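Local structure of glycosyl hydrolases family 31 family protein (Aspergillus niger, 6DRU) at residues Ala269-Ile282 with Val312-Leu324. The protein hydrolyses xyloglucan oligosaccharides, releasing alpha-xylose from their non-reducing terminal glucose, as a family 31 alpha-xylosidase. Numbering follows the deposited sequence.
Sequences AQNFHDRNIPVSMI and VKNLTGAEMMASL. With NAG (2-acetamido-2-deoxy-beta-D-glucopyranose), chain O.
Met-281 and Ile-282 pair in parallel with Glu-319 and Met-320, and the axes of helical segments 269-274 and 312-316 come within 8.5 Å and run nearly parallel, at 15°. The contact lies in the TIM-barrel domain, where strand 281-284, helix 305-316 and strand 319-328 form a beta-alpha-beta unit, with helix 262-274 beside helix 305-316. Three backbone bonds join the two segments here. Glu-319 N gives to Ser-280 O, Ile-282 N to Glu-319 O at 2.9 Å, and Met-321 N to Ile-282 O.

Leu-315 packs against helix 262-274 at Ala-269, Gln-270 and His-273. Its CD1 lies 3.5 Å from Gln-270 OE1 and also packs on Ala-269 CB. Its CD2 sits over one face of the His-273 ring, 4.1 Å above the plane and toward the rim. CG of His-273 is anti to its backbone N (chi1 172°), which lays the imidazole across the leucine. Gln-270 NE2 and His-273 ND1 both bond to Asp-274 OD1, so one carboxylate oxygen ties down both side chains that border the leucine.

Ile-282 turns to the helix side of the sheet. Its CG2 lies alongside Met-320 CE, and its CG1 faces Val-312 and Ala-318. Met-281 points to the other face, where its SD packs 3.7 Å from Met-321 CB. Met-321 also touches Trp-393 of strand 391-394, and its side chain is about 9 Å from that of the active-site Asp-395. Asn-314 carries an N-linked glycan through ND2.

Thr-316 CG2 reaches Phe-272 CB, and its CB meets Val-279 CG1. The hydroxyl OG1 bonds to Val-312 O and accepts from Ala-318 N at 3.2 Å, an ST turn.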
ATOM      1  N   ALA A 269     -17.458 -30.444 -44.520  1.00 66.17           N
ATOM      2  CA  ALA A 269     -18.503 -31.433 -44.274  1.00 65.91           C
ATOM      3  C   ALA A 269     -18.766 -32.277 -45.515  1.00 68.31           C
ATOM      4  O   ALA A 269     -19.055 -33.475 -45.407  1.00 73.73           O
ATOM      5  CB  ALA A 269     -19.784 -30.738 -43.813  1.00 62.18           C
ATOM      6  N   GLN A 270     -18.678 -31.669 -46.700  1.00 67.09           N
ATOM      7  CA  GLN A 270     -18.830 -32.433 -47.934  1.00 68.65           C
ATOM      8  C   GLN A 270     -17.723 -33.467 -48.090  1.00 68.58           C
ATOM      9  O   GLN A 270     -17.962 -34.556 -48.624  1.00 62.33           O
ATOM     10  CB  GLN A 270     -18.854 -31.488 -49.136  1.00 66.55           C
ATOM     11  CG  GLN A 270     -19.398 -32.116 -50.408  1.00 57.56           C
ATOM     12  CD  GLN A 270     -20.899 -32.328 -50.358  1.00 65.75           C
ATOM     13  OE1 GLN A 270     -21.672 -31.370 -50.332  1.00 84.56           O
ATOM     14  NE2 GLN A 270     -21.320 -33.588 -50.340  1.00 70.69           N
ATOM     15  N   ASN A 271     -16.510 -33.150 -47.632  1.00 67.00           N
ATOM     16  CA  ASN A 271     -15.403 -34.093 -47.750  1.00 66.52           C
ATOM     17  C   ASN A 271     -15.602 -35.296 -46.835  1.00 71.57           C
ATOM     18  O   ASN A 271     -15.400 -36.443 -47.251  1.00 76.03           O
ATOM     19  CB  ASN A 271     -14.083 -33.392 -47.441  1.00 72.51           C
ATOM     20  CG  ASN A 271     -13.284 -33.086 -48.687  1.00 75.31           C
ATOM     21  OD1 ASN A 271     -12.433 -33.875 -49.100  1.00 74.07           O
ATOM     22  ND2 ASN A 271     -13.554 -31.939 -49.298  1.00 94.49           N
ATOM     23  N   PHE A 272     -15.983 -35.055 -45.578  1.00 69.22           N
ATOM     24  CA  PHE A 272     -16.269 -36.162 -44.671  1.00 69.27           C
ATOM     25  C   PHE A 272     -17.401 -37.029 -45.205  1.00 69.98           C
ATOM     26  O   PHE A 272     -17.365 -38.259 -45.081  1.00 65.49           O
ATOM     27  CB  PHE A 272     -16.614 -35.633 -43.279  1.00 58.00           C
ATOM     28  CG  PHE A 272     -15.415 -35.276 -42.451  1.00 54.49           C
ATOM     29  CD1 PHE A 272     -14.728 -36.250 -41.748  1.00 61.33           C
ATOM     30  CD2 PHE A 272     -14.976 -33.965 -42.373  1.00 54.45           C
ATOM     31  CE1 PHE A 272     -13.624 -35.926 -40.983  1.00 57.69           C
ATOM     32  CE2 PHE A 272     -13.873 -33.635 -41.611  1.00 62.09           C
ATOM     33  CZ  PHE A 272     -13.196 -34.616 -40.915  1.00 57.27           C
ATOM     34  N   HIS A 273     -18.409 -36.402 -45.814  1.00 65.14           N
ATOM     35  CA  HIS A 273     -19.550 -37.149 -46.331  1.00 72.79           C
ATOM     36  C   HIS A 273     -19.161 -37.977 -47.550  1.00 66.96           C
ATOM     37  O   HIS A 273     -19.486 -39.167 -47.634  1.00 70.01           O
ATOM     38  CB  HIS A 273     -20.689 -36.189 -46.674  1.00 66.11           C
ATOM     39  CG  HIS A 273     -21.835 -36.840 -47.383  1.00 62.24           C
ATOM     40  ND1 HIS A 273     -22.057 -36.687 -48.734  1.00 65.75           N
ATOM     41  CD2 HIS A 273     -22.822 -37.648 -46.927  1.00 62.77           C
ATOM     42  CE1 HIS A 273     -23.132 -37.372 -49.081  1.00 68.85           C
ATOM     43  NE2 HIS A 273     -23.615 -37.963 -48.004  1.00 70.15           N
ATOM     44  N   ASP A 274     -18.465 -37.363 -48.509  1.00 70.13           N
ATOM     45  CA  ASP A 274     -18.107 -38.075 -49.731  1.00 70.55           C
ATOM     46  C   ASP A 274     -17.143 -39.221 -49.443  1.00 67.84           C
ATOM     47  O   ASP A 274     -17.239 -40.288 -50.060  1.00 67.74           O
ATOM     48  CB  ASP A 274     -17.505 -37.104 -50.748  1.00 68.87           C
ATOM     49  CG  ASP A 274     -18.505 -36.069 -51.237  1.00 70.46           C
ATOM     50  OD1 ASP A 274     -19.699 -36.174 -50.881  1.00 68.61           O
ATOM     51  OD2 ASP A 274     -18.095 -35.153 -51.983  1.00 66.05           O
ATOM     52  N   ARG A 275     -16.214 -39.024 -48.508  1.00 59.24           N
ATOM     53  CA  ARG A 275     -15.254 -40.062 -48.152  1.00 61.72           C
ATOM     54  C   ARG A 275     -15.800 -41.050 -47.132  1.00 65.61           C
ATOM     55  O   ARG A 275     -15.103 -42.015 -46.801  1.00 68.57           O
ATOM     56  CB  ARG A 275     -13.969 -39.433 -47.606  1.00 59.14           C
ATOM     57  CG  ARG A 275     -13.224 -38.551 -48.589  1.00 59.99           C
ATOM     58  CD  ARG A 275     -12.047 -37.879 -47.904  1.00 62.82           C
ATOM     59  NE  ARG A 275     -11.328 -36.971 -48.791  1.00 62.43           N
ATOM     60  CZ  ARG A 275     -10.144 -37.243 -49.330  1.00 68.41           C
ATOM     61  NH1 ARG A 275      -9.548 -38.397 -49.067  1.00 53.31           N
ATOM     62  NH2 ARG A 275      -9.553 -36.360 -50.125  1.00 77.89           N
ATOM     63  N   ASN A 276     -17.017 -40.831 -46.631  1.00 67.11           N
ATOM     64  CA  ASN A 276     -17.650 -41.720 -45.655  1.00 74.11           C
ATOM     65  C   ASN A 276     -16.802 -41.866 -44.390  1.00 74.76           C
ATOM     66  O   ASN A 276     -16.674 -42.956 -43.826  1.00 68.98           O
ATOM     67  CB  ASN A 276     -17.951 -43.089 -46.273  1.00 65.64           C
ATOM     68  CG  ASN A 276     -19.171 -43.750 -45.662  1.00 82.09           C
ATOM     69  OD1 ASN A 276     -20.144 -43.083 -45.312  1.00 85.53           O
ATOM     70  ND2 ASN A 276     -19.123 -45.071 -45.528  1.00 83.96           N
ATOM     71  N   ILE A 277     -16.221 -40.761 -43.937  1.00 72.23           N
ATOM     72  CA  ILE A 277     -15.425 -40.724 -42.712  1.00 63.51           C
ATOM     73  C   ILE A 277     -16.260 -40.052 -41.628  1.00 65.68           C
ATOM     74  O   ILE A 277     -16.716 -38.916 -41.832  1.00 67.67           O
ATOM     75  CB  ILE A 277     -14.094 -39.988 -42.917  1.00 61.00           C
ATOM     76  CG1 ILE A 277     -13.289 -40.641 -44.041  1.00 57.77           C
ATOM     77  CG2 ILE A 277     -13.291 -39.975 -41.625  1.00 59.55           C
ATOM     78  CD1 ILE A 277     -11.940 -40.001 -44.277  1.00 53.49           C
ATOM     79  N   PRO A 278     -16.482 -40.696 -40.483  1.00 69.36           N
ATOM     80  CA  PRO A 278     -17.352 -40.102 -39.462  1.00 66.81           C
ATOM     81  C   PRO A 278     -16.679 -38.955 -38.723  1.00 69.49           C
ATOM     82  O   PRO A 278     -15.478 -38.985 -38.440  1.00 60.78           O
ATOM     83  CB  PRO A 278     -17.640 -41.277 -38.521  1.00 53.54           C
ATOM     84  CG  PRO A 278     -16.445 -42.157 -38.661  1.00 62.04           C
ATOM     85  CD  PRO A 278     -15.993 -42.030 -40.091  1.00 62.20           C
ATOM     86  N   VAL A 279     -17.476 -37.937 -38.411  1.00 74.29           N
ATOM     87  CA  VAL A 279     -17.043 -36.799 -37.605  1.00 61.40           C
ATOM     88  C   VAL A 279     -18.233 -36.343 -36.770  1.00 66.29           C
ATOM     89  O   VAL A 279     -19.372 -36.319 -37.248  1.00 61.22           O
ATOM     90  CB  VAL A 279     -16.475 -35.659 -38.483  1.00 59.50           C
ATOM     91  CG1 VAL A 279     -17.513 -35.166 -39.482  1.00 47.74           C
ATOM     92  CG2 VAL A 279     -15.970 -34.513 -37.618  1.00 60.98           C
ATOM     93  N   SER A 280     -17.973 -36.009 -35.505  1.00 65.09           N
ATOM     94  CA  SER A 280     -19.039 -35.676 -34.569  1.00 59.00           C
ATOM     95  C   SER A 280     -19.186 -34.185 -34.299  1.00 69.22           C
ATOM     96  O   SER A 280     -20.283 -33.743 -33.942  1.00 69.86           O
ATOM     97  CB  SER A 280     -18.821 -36.405 -33.238  1.00 57.47           C
ATOM     98  OG  SER A 280     -19.010 -37.801 -33.381  1.00 71.95           O
ATOM     99  N   MET A 281     -18.129 -33.393 -34.465  1.00 59.40           N
ATOM    100  CA  MET A 281     -18.216 -31.968 -34.182  1.00 62.83           C
ATOM    101  C   MET A 281     -17.191 -31.220 -35.023  1.00 65.85           C
ATOM    102  O   MET A 281     -16.040 -31.650 -35.139  1.00 62.52           O
ATOM    103  CB  MET A 281     -17.996 -31.678 -32.692  1.00 64.80           C
ATOM    104  CG  MET A 281     -18.645 -30.386 -32.216  1.00 64.25           C
ATOM    105  SD  MET A 281     -17.917 -29.729 -30.705  1.00 70.72           S
ATOM    106  CE  MET A 281     -18.523 -30.888 -29.487  1.00 62.87           C
ATOM    107  N   ILE A 282     -17.622 -30.102 -35.603  1.00 64.47           N
ATOM    108  CA  ILE A 282     -16.774 -29.226 -36.405  1.00 58.65           C
ATOM    109  C   ILE A 282     -16.589 -27.927 -35.630  1.00 66.79           C
ATOM    110  O   ILE A 282     -17.570 -27.341 -35.154  1.00 74.63           O
ATOM    111  CB  ILE A 282     -17.408 -28.956 -37.781  1.00 70.60           C
ATOM    112  CG1 ILE A 282     -17.436 -30.232 -38.631  1.00 58.36           C
ATOM    113  CG2 ILE A 282     -16.653 -27.854 -38.509  1.00 60.74           C
ATOM    114  CD1 ILE A 282     -16.160 -30.537 -39.355  1.00 61.40           C
ATOM    115  N   VAL A 312     -24.061 -28.668 -42.571  1.00 65.66           N
ATOM    116  CA  VAL A 312     -23.084 -29.533 -41.915  1.00 63.94           C
ATOM    117  C   VAL A 312     -23.778 -30.724 -41.267  1.00 70.25           C
ATOM    118  O   VAL A 312     -23.290 -31.860 -41.339  1.00 74.95           O
ATOM    119  CB  VAL A 312     -22.257 -28.729 -40.894  1.00 58.83           C
ATOM    120  CG1 VAL A 312     -21.470 -29.660 -39.983  1.00 60.61           C
ATOM    121  CG2 VAL A 312     -21.316 -27.777 -41.610  1.00 60.09           C
ATOM    122  N   LYS A 313     -24.932 -30.492 -40.634  1.00 67.82           N
ATOM    123  CA  LYS A 313     -25.642 -31.598 -40.000  1.00 74.49           C
ATOM    124  C   LYS A 313     -26.295 -32.506 -41.036  1.00 76.87           C
ATOM    125  O   LYS A 313     -26.498 -33.697 -40.780  1.00 70.23           O
ATOM    126  CB  LYS A 313     -26.683 -31.065 -39.012  1.00 69.98           C
ATOM    127  CG  LYS A 313     -27.471 -32.154 -38.289  1.00 64.45           C
ATOM    128  CD  LYS A 313     -28.248 -31.602 -37.107  1.00 83.05           C
ATOM    129  CE  LYS A 313     -29.747 -31.711 -37.330  1.00 94.39           C
ATOM    130  NZ  LYS A 313     -30.518 -31.337 -36.112  1.00 92.30           N
ATOM    131  N   ASN A 314     -26.600 -31.976 -42.223  1.00 80.09           N
ATOM    132  CA  ASN A 314     -27.220 -32.792 -43.260  1.00 75.61           C
ATOM    133  C   ASN A 314     -26.223 -33.737 -43.917  1.00 79.08           C
ATOM    134  O   ASN A 314     -26.598 -34.844 -44.318  1.00 86.50           O
ATOM    135  CB  ASN A 314     -27.859 -31.895 -44.321  1.00 88.51           C
ATOM    136  CG  ASN A 314     -28.678 -32.678 -45.330  1.00105.75           C
ATOM    137  OD1 ASN A 314     -28.150 -33.133 -46.346  1.00 98.37           O
ATOM    138  ND2 ASN A 314     -29.967 -32.836 -45.059  1.00124.70           N
ATOM    139  N   LEU A 315     -24.961 -33.327 -44.029  1.00 69.36           N
ATOM    140  CA  LEU A 315     -23.938 -34.140 -44.672  1.00 62.59           C
ATOM    141  C   LEU A 315     -23.273 -35.116 -43.709  1.00 69.65           C
ATOM    142  O   LEU A 315     -23.001 -36.264 -44.078  1.00 64.26           O
ATOM    143  CB  LEU A 315     -22.876 -33.237 -45.301  1.00 68.11           C
ATOM    144  CG  LEU A 315     -23.327 -32.307 -46.429  1.00 69.36           C
ATOM    145  CD1 LEU A 315     -22.172 -31.430 -46.886  1.00 66.83           C
ATOM    146  CD2 LEU A 315     -23.895 -33.099 -47.595  1.00 68.66           C
ATOM    147  N   THR A 316     -23.003 -34.683 -42.475  1.00 69.27           N
ATOM    148  CA  THR A 316     -22.258 -35.489 -41.520  1.00 55.75           C
ATOM    149  C   THR A 316     -22.995 -35.755 -40.216  1.00 65.65           C
ATOM    150  O   THR A 316     -22.544 -36.606 -39.439  1.00 66.15           O
ATOM    151  CB  THR A 316     -20.914 -34.818 -41.189  1.00 56.08           C
ATOM    152  OG1 THR A 316     -21.153 -33.566 -40.534  1.00 63.47           O
ATOM    153  CG2 THR A 316     -20.110 -34.576 -42.457  1.00 50.48           C
ATOM    154  N   GLY A 317     -24.096 -35.057 -39.944  1.00 65.15           N
ATOM    155  CA  GLY A 317     -24.744 -35.147 -38.653  1.00 65.18           C
ATOM    156  C   GLY A 317     -23.980 -34.519 -37.510  1.00 74.83           C
ATOM    157  O   GLY A 317     -24.436 -34.602 -36.363  1.00 72.43           O
ATOM    158  N   ALA A 318     -22.842 -33.889 -37.781  1.00 72.89           N
ATOM    159  CA  ALA A 318     -22.006 -33.333 -36.732  1.00 61.26           C
ATOM    160  C   ALA A 318     -22.592 -32.032 -36.200  1.00 65.67           C
ATOM    161  O   ALA A 318     -23.232 -31.268 -36.929  1.00 71.58           O
ATOM    162  CB  ALA A 318     -20.590 -33.088 -37.254  1.00 55.86           C
ATOM    163  N   GLU A 319     -22.378 -31.794 -34.910  1.00 60.85           N
ATOM    164  CA  GLU A 319     -22.691 -30.499 -34.334  1.00 51.06           C
ATOM    165  C   GLU A 319     -21.544 -29.528 -34.601  1.00 61.77           C
ATOM    166  O   GLU A 319     -20.498 -29.894 -35.140  1.00 65.55           O
ATOM    167  CB  GLU A 319     -22.964 -30.627 -32.837  1.00 57.26           C
ATOM    168  CG  GLU A 319     -24.254 -31.363 -32.513  1.00 59.37           C
ATOM    169  CD  GLU A 319     -25.180 -30.553 -31.625  1.00 93.05           C
ATOM    170  OE1 GLU A 319     -25.789 -29.580 -32.120  1.00 87.02           O
ATOM    171  OE2 GLU A 319     -25.303 -30.894 -30.428  1.00102.62           O
ATOM    172  N   MET A 320     -21.743 -28.272 -34.213  1.00 68.02           N
ATOM    173  CA  MET A 320     -20.767 -27.228 -34.481  1.00 63.47           C
ATOM    174  C   MET A 320     -20.386 -26.505 -33.197  1.00 61.86           C
ATOM    175  O   MET A 320     -21.171 -26.428 -32.247  1.00 61.86           O
ATOM    176  CB  MET A 320     -21.297 -26.218 -35.508  1.00 64.35           C
ATOM    177  CG  MET A 320     -21.585 -26.826 -36.870  1.00 61.45           C
ATOM    178  SD  MET A 320     -21.331 -25.648 -38.209  1.00 76.98           S
ATOM    179  CE  MET A 320     -19.573 -25.345 -38.058  1.00 66.61           C
ATOM    180  N   MET A 321     -19.161 -25.980 -33.186  1.00 60.05           N
ATOM    181  CA  MET A 321     -18.631 -25.202 -32.076  1.00 57.33           C
ATOM    182  C   MET A 321     -17.927 -23.971 -32.626  1.00 56.25           C
ATOM    183  O   MET A 321     -17.240 -24.048 -33.649  1.00 67.02           O
ATOM    184  CB  MET A 321     -17.655 -26.028 -31.221  1.00 47.23           C
ATOM    185  CG  MET A 321     -16.989 -25.240 -30.106  1.00 54.22           C
ATOM    186  SD  MET A 321     -15.937 -26.243 -29.039  1.00 63.94           S
ATOM    187  CE  MET A 321     -17.167 -27.134 -28.089  1.00 55.77           C
ATOM    188  N   ALA A 322     -18.102 -22.838 -31.948  1.00 60.27           N
ATOM    189  CA  ALA A 322     -17.502 -21.581 -32.367  1.00 58.22           C
ATOM    190  C   ALA A 322     -16.716 -20.974 -31.213  1.00 57.00           C
ATOM    191  O   ALA A 322     -16.981 -21.246 -30.038  1.00 60.10           O
ATOM    192  CB  ALA A 322     -18.561 -20.591 -32.862  1.00 51.81           C
ATOM    193  N   SER A 323     -15.748 -20.134 -31.566  1.00 56.29           N
ATOM    194  CA  SER A 323     -14.814 -19.555 -30.612  1.00 56.01           C
ATOM    195  C   SER A 323     -15.218 -18.135 -30.239  1.00 58.05           C
ATOM    196  O   SER A 323     -15.769 -17.389 -31.053  1.00 67.97           O
ATOM    197  CB  SER A 323     -13.394 -19.548 -31.186  1.00 59.32           C
ATOM    198  OG  SER A 323     -12.535 -18.718 -30.423  1.00 63.37           O
ATOM    199  N   LEU A 324     -14.935 -17.768 -28.991  1.00 56.02           N
ATOM    200  CA  LEU A 324     -15.135 -16.404 -28.524  1.00 61.18           C
ATOM    201  C   LEU A 324     -14.051 -16.064 -27.512  1.00 58.99           C
ATOM    202  O   LEU A 324     -13.658 -16.910 -26.703  1.00 54.80           O
ATOM    203  CB  LEU A 324     -16.524 -16.209 -27.903  1.00 55.16           C
ATOM    204  CG  LEU A 324     -16.873 -17.007 -26.646  1.00 54.30           C
ATOM    205  CD1 LEU A 324     -17.660 -16.149 -25.669  1.00 47.86           C
ATOM    206  CD2 LEU A 324     -17.660 -18.253 -27.012  1.00 63.48           C
TER
HETATM  207  C1  NAG O 835     -30.507 -33.775 -46.037  1.00137.91           C
HETATM  208  C2  NAG O 835     -31.006 -35.207 -46.192  1.00136.09           C
HETATM  209  C3  NAG O 835     -30.801 -35.707 -47.616  1.00134.58           C
HETATM  210  C4  NAG O 835     -31.328 -34.699 -48.631  1.00135.11           C
HETATM  211  C5  NAG O 835     -30.808 -33.298 -48.330  1.00135.69           C
HETATM  212  C6  NAG O 835     -31.397 -32.278 -49.298  1.00120.26           C
HETATM  213  C7  NAG O 835     -30.731 -36.208 -43.999  1.00117.84           C
HETATM  214  C8  NAG O 835     -29.883 -37.084 -43.126  1.00 88.83           C
HETATM  215  N2  NAG O 835     -30.319 -36.076 -45.257  1.00124.88           N
HETATM  216  O3  NAG O 835     -31.479 -36.955 -47.787  1.00122.79           O
HETATM  217  O4  NAG O 835     -30.919 -35.087 -49.947  1.00132.59           O
HETATM  218  O5  NAG O 835     -31.153 -32.939 -46.994  1.00142.50           O
HETATM  219  O6  NAG O 835     -30.692 -31.038 -49.170  1.00110.18           O
HETATM  220  O7  NAG O 835     -31.734 -35.652 -43.582  1.00122.26           O